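Local coordinates for adhesion and penetration protein autotransporter (Haemophilus influenzae, PDB 3SYJ), which promotes adherence to host cells and bacterial aggregation, the latter through self-association of its passenger domain, and is probably a serine protease, at residues G456-N461 against G478-N483; A499-H504 against G541-T546; H504-A509 against N549-R554. One frame throughout, in Å; residues are numbered along the deposited sequence.

How the contacts relate
Contacts 1 and 2 join successive turns of the beta-helix, and contact 3 joins the loops that follow strands 499-502 and 542-543. From the N terminus, contact 1 closes first, when strand 478-481 comes back beside strand 455-460. Strand 499-502 then adds to strand 478-481 and opens contact 2, which closes a longer excursion when 541-546 arrives. Contact 3 opens at His504, which it shares with contact 2, and closes at 549-554. Contact 1 is thus in series with the other two, while contacts 2 and 3 cross. The salt bridge of Arg479 with Glu545 ties contact 1 to contact 2. Asn503 ND2 reaches the carbonyls of Gln508 and Arg554, tying contact 2 to contact 3.

Contact 1 of 3, residues G456-N461 against G478-N483; sequences GTVQLN and GRLDLN
Val458 and Leu480 face each other across two parallel strands, on the side that looks into the beta-helix. Val458 CG1 lies 3.9 Å from Leu480 CD1. Leu460 extends this apolar side. Its two methyls divide the work: CD2 approaches Leu480 CD1, and CD1 meets Leu482 CD2 at 3.9 Å, as the Leu460 and Leu482 side chains run together in one direction. Leu480 has its CG anti to the backbone N (chi1 170°), and its CD1 comes back to 3.7 Å from Val458 O.

The backbones are tightly joined. Arg479 N donates to Gly456 O (2.9 Å), and Val458 N to Arg479 O (2.7 Å). Asp481 N then bonds to Val458 O, and Leu460 N to Asp481 O. Beyond the last strand pair, Asn483 ND2 reaches Leu460 O at 3.0 Å from above the carbonyl plane. Asn483 OD1 in turn accepts from Asn505 ND2.

The other side is looser and partly open to solvent. Thr457 OG1 lies against the aliphatic part of Arg479, 3.5 Å from its CB. Gln459 and Asp481 run alongside each other with amide and carboxylate planes 72° apart. Gln459 CG packs 3.7 Å from Asp481 OD2, and a water bridges Gln459 OE1 and Asp481 OD2. The other carboxylate oxygen, OD1, accepts from Asn483 N in an Asx turn and probably also from His504 N. Gln459 OE1 has a second partner in Lys430, and the guanidinium of Arg479 turns away to Glu545.

Strand 430-433 flanks the contact on the side of 456-460 and bonds to the backbone of Thr457 and Gln459. Strand 499-502 lies beyond 478-481. Leu487 of strand 487-489 touches Leu460, Leu480 and Leu482 from inside the beta-helix.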
loop_
_atom_site.group_PDB
_atom_site.type_symbol
_atom_site.label_atom_id
_atom_site.label_comp_id
_atom_site.label_asym_id
_atom_site.label_seq_id
_atom_site.Cartn_x
_atom_site.Cartn_y
_atom_site.Cartn_z
ATOM N N GLY A 456 -4.377 -46.195 -15.725
ATOM C CA GLY A 456 -4.510 -46.876 -14.447
ATOM C C GLY A 456 -4.183 -46.071 -13.204
ATOM O O GLY A 456 -3.556 -45.014 -13.274
ATOM N N THR A 457 -4.620 -46.592 -12.056
ATOM C CA THR A 457 -4.374 -45.974 -10.756
ATOM C C THR A 457 -4.068 -47.025 -9.690
ATOM O O THR A 457 -4.769 -48.029 -9.560
ATOM C CB THR A 457 -5.598 -45.146 -10.277
ATOM O OG1 THR A 457 -5.817 -44.037 -11.157
ATOM C CG2 THR A 457 -5.389 -44.625 -8.855
ATOM N N VAL A 458 -3.017 -46.790 -8.921
ATOM C CA VAL A 458 -2.764 -47.595 -7.744
ATOM C C VAL A 458 -3.070 -46.735 -6.533
ATOM O O VAL A 458 -2.517 -45.649 -6.389
ATOM C CB VAL A 458 -1.304 -48.073 -7.681
ATOM C CG1 VAL A 458 -0.963 -48.539 -6.284
ATOM C CG2 VAL A 458 -1.057 -49.184 -8.709
ATOM N N GLN A 459 -3.964 -47.221 -5.679
ATOM C CA GLN A 459 -4.395 -46.494 -4.487
ATOM C C GLN A 459 -3.950 -47.249 -3.234
ATOM O O GLN A 459 -4.145 -48.464 -3.128
ATOM C CB GLN A 459 -5.918 -46.325 -4.502
ATOM C CG GLN A 459 -6.535 -45.774 -3.222
ATOM C CD GLN A 459 -8.052 -45.762 -3.290
ATOM O OE1 GLN A 459 -8.635 -45.308 -4.270
ATOM N NE2 GLN A 459 -8.701 -46.274 -2.246
ATOM N N LEU A 460 -3.344 -46.532 -2.295
ATOM C CA LEU A 460 -2.824 -47.151 -1.079
ATOM C C LEU A 460 -3.854 -47.097 0.046
ATOM O O LEU A 460 -4.285 -46.016 0.455
ATOM C CB LEU A 460 -1.534 -46.451 -0.629
ATOM C CG LEU A 460 -0.427 -46.274 -1.671
ATOM C CD1 LEU A 460 0.846 -45.711 -1.031
ATOM C CD2 LEU A 460 -0.142 -47.593 -2.367
ATOM N N ASN A 461 -4.239 -48.263 0.550
ATOM C CA ASN A 461 -5.125 -48.323 1.704
ATOM C C ASN A 461 -4.425 -48.841 2.951
ATOM O O ASN A 461 -5.078 -49.233 3.908
ATOM C CB ASN A 461 -6.367 -49.162 1.401
ATOM C CG ASN A 461 -7.475 -48.350 0.756
ATOM O OD1 ASN A 461 -8.645 -48.708 0.842
ATOM N ND2 ASN A 461 -7.109 -47.245 0.115
ATOM N N GLY A 478 0.763 -43.605 -15.157
ATOM C CA GLY A 478 -0.531 -43.730 -14.507
ATOM C C GLY A 478 -0.494 -43.024 -13.156
ATOM O O GLY A 478 0.465 -42.301 -12.861
ATOM N N ARG A 479 -1.517 -43.238 -12.329
ATOM C CA ARG A 479 -1.624 -42.514 -11.054
ATOM C C ARG A 479 -1.296 -43.381 -9.860
ATOM O O ARG A 479 -1.897 -44.435 -9.663
ATOM C CB ARG A 479 -3.025 -41.904 -10.868
ATOM C CG ARG A 479 -3.241 -40.589 -11.604
ATOM C CD ARG A 479 -4.692 -40.107 -11.554
ATOM N NE ARG A 479 -5.115 -39.591 -12.855
ATOM C CZ ARG A 479 -4.730 -38.422 -13.355
ATOM N NH1 ARG A 479 -3.924 -37.638 -12.658
ATOM N NH2 ARG A 479 -5.149 -38.027 -14.544
ATOM N N LEU A 480 -0.329 -42.941 -9.072
ATOM C CA LEU A 480 -0.101 -43.511 -7.758
ATOM C C LEU A 480 -0.787 -42.575 -6.771
ATOM O O LEU A 480 -0.319 -41.458 -6.533
ATOM C CB LEU A 480 1.396 -43.619 -7.451
ATOM C CG LEU A 480 1.750 -43.975 -6.004
ATOM C CD1 LEU A 480 1.090 -45.282 -5.594
ATOM C CD2 LEU A 480 3.264 -44.040 -5.775
ATOM N N ASP A 481 -1.921 -43.019 -6.235
ATOM C CA ASP A 481 -2.682 -42.234 -5.263
ATOM C C ASP A 481 -2.313 -42.660 -3.848
ATOM O O ASP A 481 -2.746 -43.708 -3.370
ATOM C CB ASP A 481 -4.194 -42.389 -5.494
ATOM C CG ASP A 481 -5.026 -41.756 -4.382
ATOM O OD1 ASP A 481 -4.543 -40.802 -3.735
ATOM O OD2 ASP A 481 -6.170 -42.213 -4.158
ATOM N N LEU A 482 -1.507 -41.831 -3.193
ATOM C CA LEU A 482 -1.022 -42.097 -1.847
ATOM C C LEU A 482 -2.150 -42.173 -0.820
ATOM O O LEU A 482 -1.978 -42.731 0.266
ATOM C CB LEU A 482 -0.031 -41.012 -1.442
ATOM C CG LEU A 482 1.175 -40.884 -2.368
ATOM C CD1 LEU A 482 2.089 -39.832 -1.822
ATOM C CD2 LEU A 482 1.887 -42.221 -2.468
ATOM N N ASN A 483 -3.295 -41.589 -1.162
ATOM C CA ASN A 483 -4.481 -41.693 -0.332
ATOM C C ASN A 483 -4.167 -41.498 1.143
ATOM O O ASN A 483 -4.557 -42.313 1.978
ATOM C CB ASN A 483 -5.142 -43.052 -0.546
ATOM C CG ASN A 483 -6.457 -43.191 0.205
ATOM O OD1 ASN A 483 -7.111 -42.195 0.520
ATOM N ND2 ASN A 483 -6.848 -44.430 0.495
HETATM O O HOH W 1 -7.515 -43.321 -5.924
#

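Contact 2 of 3, residues A499-H504 against G541-T546; sequences AMIVNH and GWFGET
This contact is a parallel pairing between two successive rungs of the beta-helix of the passenger domain, and it ends in a histidine-carboxylate bond. Three backbone bonds set the pairing. Trp542 N donates to Ala499 O (2.7 Å), Ile501 N to Trp542 O (2.9 Å) and Gly544 N to Ile501 O (2.8 Å).

Inside, Ile501 and Phe543 extend next to each other into the interior. Ile501 CD1 comes within 3.9 Å of Phe543 CE1, while its CB sits near CD1 of the same ring. On the outer side, Met500 and Trp542 also run together, with Met500 CG 3.9 Å from Trp542 CB. The indole then leads away from the partner strand, and Thr546 CG2 lies over one face, toward its rim.

Val502 CG1 rests on the carbonyl of Gly544, 3.6 Å from Gly544 O. Glu545 bends at chi2 (61°), which brings its carboxylate back toward His504. His504 NE2 donates to Glu545 OE1 at 2.8 Å with a nearly straight bond (166°). The oxygen lies in the ring plane. The ring meets it on the anti side, somewhat out of the carboxylate plane. Val502 CG2 lies over one face of the imidazole, near the rim; carboxylate and methyl together probably limit its rotation. Glu545 OE2 is held separately, by the guanidinium of Arg479 and by Asp547 N. This probably steadies the acceptor of the histidine.

Strand 478-481 pairs with the other edge of 499-502 through Met500 and Val502. Tyr539 of strand 536-539 meets the Phe543 ring and packs on Ile501. From strand 510-514, Val512 packs on Ile501 and Ile514 on Phe543.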
loop_
_atom_site.group_PDB
_atom_site.type_symbol
_atom_site.label_atom_id
_atom_site.label_comp_id
_atom_site.label_asym_id
_atom_site.label_seq_id
_atom_site.Cartn_x
_atom_site.Cartn_y
_atom_site.Cartn_z
ATOM N N ALA A 499 3.815 -40.407 -15.663
ATOM C CA ALA A 499 3.974 -40.712 -14.247
ATOM C C ALA A 499 3.313 -39.638 -13.381
ATOM O O ALA A 499 3.647 -38.460 -13.485
ATOM C CB ALA A 499 5.442 -40.839 -13.901
ATOM N N MET A 500 2.380 -40.040 -12.521
ATOM C CA MET A 500 1.742 -39.090 -11.611
ATOM C C MET A 500 1.678 -39.599 -10.191
ATOM O O MET A 500 1.192 -40.702 -9.926
ATOM C CB MET A 500 0.339 -38.718 -12.085
ATOM C CG MET A 500 0.328 -37.987 -13.406
ATOM S SD MET A 500 -1.315 -37.620 -14.044
ATOM C CE MET A 500 -0.877 -37.173 -15.724
ATOM N N ILE A 501 2.179 -38.788 -9.270
ATOM C CA ILE A 501 2.019 -39.076 -7.857
ATOM C C ILE A 501 1.054 -38.069 -7.263
ATOM O O ILE A 501 1.289 -36.864 -7.331
ATOM C CB ILE A 501 3.353 -39.069 -7.134
ATOM C CG1 ILE A 501 4.277 -40.100 -7.795
ATOM C CG2 ILE A 501 3.157 -39.346 -5.639
ATOM C CD1 ILE A 501 5.473 -40.472 -6.964
ATOM N N VAL A 502 -0.046 -38.572 -6.707
ATOM C CA VAL A 502 -1.127 -37.714 -6.224
ATOM C C VAL A 502 -1.653 -38.169 -4.859
ATOM O O VAL A 502 -1.271 -39.225 -4.353
ATOM C CB VAL A 502 -2.318 -37.666 -7.228
ATOM C CG1 VAL A 502 -1.831 -37.273 -8.629
ATOM C CG2 VAL A 502 -3.054 -38.997 -7.264
ATOM N N ASN A 503 -2.516 -37.350 -4.266
ATOM C CA ASN A 503 -3.229 -37.716 -3.045
ATOM C C ASN A 503 -4.677 -37.301 -3.179
ATOM O O ASN A 503 -5.001 -36.125 -3.037
ATOM C CB ASN A 503 -2.609 -37.053 -1.812
ATOM C CG ASN A 503 -3.379 -37.363 -0.535
ATOM O OD1 ASN A 503 -4.087 -38.366 -0.460
ATOM N ND2 ASN A 503 -3.233 -36.508 0.476
ATOM N N HIS A 504 -5.548 -38.262 -3.462
ATOM C CA HIS A 504 -6.961 -37.955 -3.637
ATOM C C HIS A 504 -7.717 -37.885 -2.318
ATOM O O HIS A 504 -8.920 -37.649 -2.306
ATOM C CB HIS A 504 -7.631 -38.967 -4.565
ATOM C CG HIS A 504 -7.243 -38.810 -6.001
ATOM N ND1 HIS A 504 -7.338 -39.837 -6.917
ATOM C CD2 HIS A 504 -6.743 -37.748 -6.675
ATOM C CE1 HIS A 504 -6.925 -39.406 -8.095
ATOM N NE2 HIS A 504 -6.554 -38.145 -7.976
ATOM N N GLY A 541 7.707 -37.029 -14.375
ATOM C CA GLY A 541 6.267 -36.947 -14.208
ATOM C C GLY A 541 5.736 -35.794 -13.372
ATOM O O GLY A 541 6.374 -34.741 -13.249
ATOM N N TRP A 542 4.548 -36.014 -12.804
ATOM C CA TRP A 542 3.833 -35.009 -12.023
ATOM C C TRP A 542 3.754 -35.333 -10.529
ATOM O O TRP A 542 3.648 -36.500 -10.139
ATOM C CB TRP A 542 2.407 -34.825 -12.566
ATOM C CG TRP A 542 2.352 -33.933 -13.756
ATOM C CD1 TRP A 542 2.510 -34.299 -15.060
ATOM C CD2 TRP A 542 2.143 -32.519 -13.756
ATOM N NE1 TRP A 542 2.412 -33.202 -15.872
ATOM C CE2 TRP A 542 2.187 -32.093 -15.098
ATOM C CE3 TRP A 542 1.926 -31.571 -12.754
ATOM C CZ2 TRP A 542 2.018 -30.758 -15.468
ATOM C CZ3 TRP A 542 1.755 -30.242 -13.118
ATOM C CH2 TRP A 542 1.806 -29.848 -14.466
ATOM N N PHE A 543 3.818 -34.284 -9.712
ATOM C CA PHE A 543 3.464 -34.345 -8.293
ATOM C C PHE A 543 2.229 -33.491 -8.068
ATOM O O PHE A 543 2.271 -32.275 -8.225
ATOM C CB PHE A 543 4.605 -33.827 -7.418
ATOM C CG PHE A 543 5.774 -34.757 -7.341
ATOM C CD1 PHE A 543 5.692 -35.927 -6.607
ATOM C CD2 PHE A 543 6.953 -34.466 -8.001
ATOM C CE1 PHE A 543 6.762 -36.793 -6.535
ATOM C CE2 PHE A 543 8.038 -35.331 -7.930
ATOM C CZ PHE A 543 7.942 -36.495 -7.196
ATOM N N GLY A 544 1.120 -34.126 -7.718
ATOM C CA GLY A 544 -0.123 -33.402 -7.537
ATOM C C GLY A 544 -1.073 -33.715 -8.672
ATOM O O GLY A 544 -0.649 -34.062 -9.776
ATOM N N GLU A 545 -2.365 -33.602 -8.401
ATOM C CA GLU A 545 -3.376 -33.915 -9.391
ATOM C C GLU A 545 -3.623 -32.709 -10.286
ATOM O O GLU A 545 -3.800 -31.591 -9.799
ATOM C CB GLU A 545 -4.670 -34.340 -8.701
ATOM C CG GLU A 545 -5.808 -34.631 -9.659
ATOM C CD GLU A 545 -5.489 -35.767 -10.611
ATOM O OE1 GLU A 545 -5.343 -36.920 -10.147
ATOM O OE2 GLU A 545 -5.385 -35.505 -11.828
ATOM N N THR A 546 -3.628 -32.926 -11.597
ATOM C CA THR A 546 -3.898 -31.838 -12.531
ATOM C C THR A 546 -5.346 -31.832 -13.015
ATOM O O THR A 546 -5.835 -30.812 -13.492
ATOM C CB THR A 546 -2.979 -31.902 -13.760
ATOM O OG1 THR A 546 -2.960 -33.242 -14.267
ATOM C CG2 THR A 546 -1.562 -31.474 -13.390
#

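Contact 3 of 3, residues H504-A509 against N549-R554; sequences HNTTQA and NKHNGR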
loop_
_atom_site.group_PDB
_atom_site.type_symbol
_atom_site.label_atom_id
_atom_site.label_comp_id
_atom_site.label_asym_id
_atom_site.label_seq_id
_atom_site.Cartn_x
_atom_site.Cartn_y
_atom_site.Cartn_z
ATOM N N HIS A 504 -5.548 -38.262 -3.462
ATOM C CA HIS A 504 -6.961 -37.955 -3.637
ATOM C C HIS A 504 -7.717 -37.885 -2.318
ATOM O O HIS A 504 -8.920 -37.649 -2.306
ATOM C CB HIS A 504 -7.631 -38.967 -4.565
ATOM C CG HIS A 504 -7.243 -38.810 -6.001
ATOM N ND1 HIS A 504 -7.338 -39.837 -6.917
ATOM C CD2 HIS A 504 -6.743 -37.748 -6.675
ATOM C CE1 HIS A 504 -6.925 -39.406 -8.095
ATOM N NE2 HIS A 504 -6.554 -38.145 -7.976
ATOM N N ASN A 505 -7.014 -38.102 -1.212
ATOM C CA ASN A 505 -7.655 -38.060 0.095
ATOM C C ASN A 505 -7.922 -36.620 0.521
ATOM O O ASN A 505 -7.007 -35.796 0.598
ATOM C CB ASN A 505 -6.824 -38.806 1.140
ATOM C CG ASN A 505 -7.624 -39.141 2.393
ATOM O OD1 ASN A 505 -8.138 -38.253 3.080
ATOM N ND2 ASN A 505 -7.709 -40.427 2.709
ATOM N N THR A 506 -9.191 -36.330 0.781
ATOM C CA THR A 506 -9.633 -34.977 1.090
ATOM C C THR A 506 -9.310 -34.611 2.532
ATOM O O THR A 506 -9.349 -33.441 2.917
ATOM C CB THR A 506 -11.159 -34.844 0.889
ATOM O OG1 THR A 506 -11.843 -35.622 1.880
ATOM C CG2 THR A 506 -11.562 -35.345 -0.483
ATOM N N THR A 507 -8.964 -35.620 3.319
ATOM C CA THR A 507 -8.898 -35.468 4.763
ATOM C C THR A 507 -7.500 -35.622 5.358
ATOM O O THR A 507 -7.159 -34.959 6.342
ATOM C CB THR A 507 -9.859 -36.462 5.429
ATOM O OG1 THR A 507 -11.157 -35.865 5.509
ATOM C CG2 THR A 507 -9.374 -36.848 6.810
ATOM N N GLN A 508 -6.698 -36.505 4.776
ATOM C CA GLN A 508 -5.354 -36.739 5.283
ATOM C C GLN A 508 -4.289 -36.310 4.282
ATOM O O GLN A 508 -4.356 -36.667 3.112
ATOM C CB GLN A 508 -5.170 -38.215 5.616
ATOM C CG GLN A 508 -5.872 -38.657 6.874
ATOM C CD GLN A 508 -5.305 -39.951 7.396
ATOM O OE1 GLN A 508 -4.967 -40.066 8.576
ATOM N NE2 GLN A 508 -5.168 -40.937 6.510
ATOM N N ALA A 509 -3.302 -35.553 4.747
ATOM C CA ALA A 509 -2.184 -35.166 3.896
ATOM C C ALA A 509 -1.294 -36.372 3.587
ATOM O O ALA A 509 -1.459 -37.443 4.170
ATOM C CB ALA A 509 -1.373 -34.065 4.548
ATOM N N ASN A 549 -11.478 -32.395 -12.172
ATOM C CA ASN A 549 -12.591 -33.204 -11.690
ATOM C C ASN A 549 -12.174 -34.305 -10.721
ATOM O O ASN A 549 -12.988 -35.143 -10.335
ATOM C CB ASN A 549 -13.407 -33.776 -12.856
ATOM C CG ASN A 549 -14.388 -32.759 -13.440
ATOM O OD1 ASN A 549 -14.021 -31.620 -13.734
ATOM N ND2 ASN A 549 -15.640 -33.170 -13.607
ATOM N N LYS A 550 -10.902 -34.298 -10.335
ATOM C CA LYS A 550 -10.418 -35.196 -9.298
ATOM C C LYS A 550 -9.884 -34.363 -8.146
ATOM O O LYS A 550 -9.488 -33.215 -8.340
ATOM C CB LYS A 550 -9.341 -36.133 -9.845
ATOM C CG LYS A 550 -9.880 -37.108 -10.880
ATOM C CD LYS A 550 -8.886 -38.208 -11.227
ATOM C CE LYS A 550 -9.527 -39.231 -12.163
ATOM N NZ LYS A 550 -8.667 -40.423 -12.407
ATOM N N HIS A 551 -9.884 -34.934 -6.948
ATOM C CA HIS A 551 -9.469 -34.187 -5.768
ATOM C C HIS A 551 -7.943 -34.035 -5.646
ATOM O O HIS A 551 -7.199 -35.018 -5.623
ATOM C CB HIS A 551 -10.082 -34.796 -4.496
ATOM C CG HIS A 551 -9.871 -33.961 -3.269
ATOM N ND1 HIS A 551 -10.261 -32.639 -3.190
ATOM C CD2 HIS A 551 -9.303 -34.254 -2.072
ATOM C CE1 HIS A 551 -9.943 -32.157 -2.001
ATOM N NE2 HIS A 551 -9.367 -33.118 -1.301
ATOM N N ASN A 552 -7.483 -32.794 -5.571
ATOM C CA ASN A 552 -6.071 -32.530 -5.336
ATOM C C ASN A 552 -5.800 -32.372 -3.836
ATOM O O ASN A 552 -5.724 -31.257 -3.323
ATOM C CB ASN A 552 -5.616 -31.293 -6.120
ATOM C CG ASN A 552 -4.102 -31.161 -6.186
ATOM O OD1 ASN A 552 -3.376 -32.145 -6.056
ATOM N ND2 ASN A 552 -3.620 -29.937 -6.389
ATOM N N GLY A 553 -5.665 -33.499 -3.140
ATOM C CA GLY A 553 -5.445 -33.496 -1.704
ATOM C C GLY A 553 -4.057 -33.023 -1.316
ATOM O O GLY A 553 -3.157 -32.979 -2.158
ATOM N N ARG A 554 -3.884 -32.660 -0.048
ATOM C CA ARG A 554 -2.608 -32.127 0.414
ATOM C C ARG A 554 -1.497 -33.123 0.117
ATOM O O ARG A 554 -1.599 -34.295 0.467
ATOM C CB ARG A 554 -2.618 -31.831 1.922
ATOM C CG ARG A 554 -3.818 -31.061 2.458
ATOM C CD ARG A 554 -3.604 -29.550 2.462
ATOM N NE ARG A 554 -2.229 -29.171 2.772
ATOM C CZ ARG A 554 -1.715 -27.981 2.475
ATOM N NH1 ARG A 554 -2.469 -27.074 1.869
ATOM N NH2 ARG A 554 -0.452 -27.698 2.772
HETATM O O HOH W 2 -5.773 -33.578 1.846
HETATM O O HOH W 3 -7.470 -32.028 0.593
#
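His504 lies against the backbone of His551 and the aliphatic part of Lys550. Its CG stands anti to the carbonyl carbon (chi1 -72°), which sends the ring toward the 549-554 loop. CB is 4.1 Å from His551 O, and CG is 3.8 Å from the same oxygen. CD2 comes closest, 3.0 Å from His551 O, which sits at the ring edge near its plane. CE1 meets Lys550 CD at 3.9 Å, and NE2 has Lys550 CB at the same distance. NE2 itself is engaged by Glu545.

The edge of the His551 ring faces the His504-Asn505 backbone, with Thr506 over one face. Its NE2 also holds a water. Ala509 CB touches Arg554 CB at 3.7 Å. A water bridges Asn505 O and Arg554 N. Asn505 OD1 accepts from Thr507 N and Gln508 N, shaping its own loop as an Asx turn.

Pro916 of the second subunit packs on Thr506 and His551, and its Gln915 accepts from Asn552 N.

No direct hydrogen bond crosses between the two loops. Shape, CA-H...O contacts such as His504 CA to His551 O, and water hold them together, while stronger polar bonds go outside, as from Arg554 to Glu630.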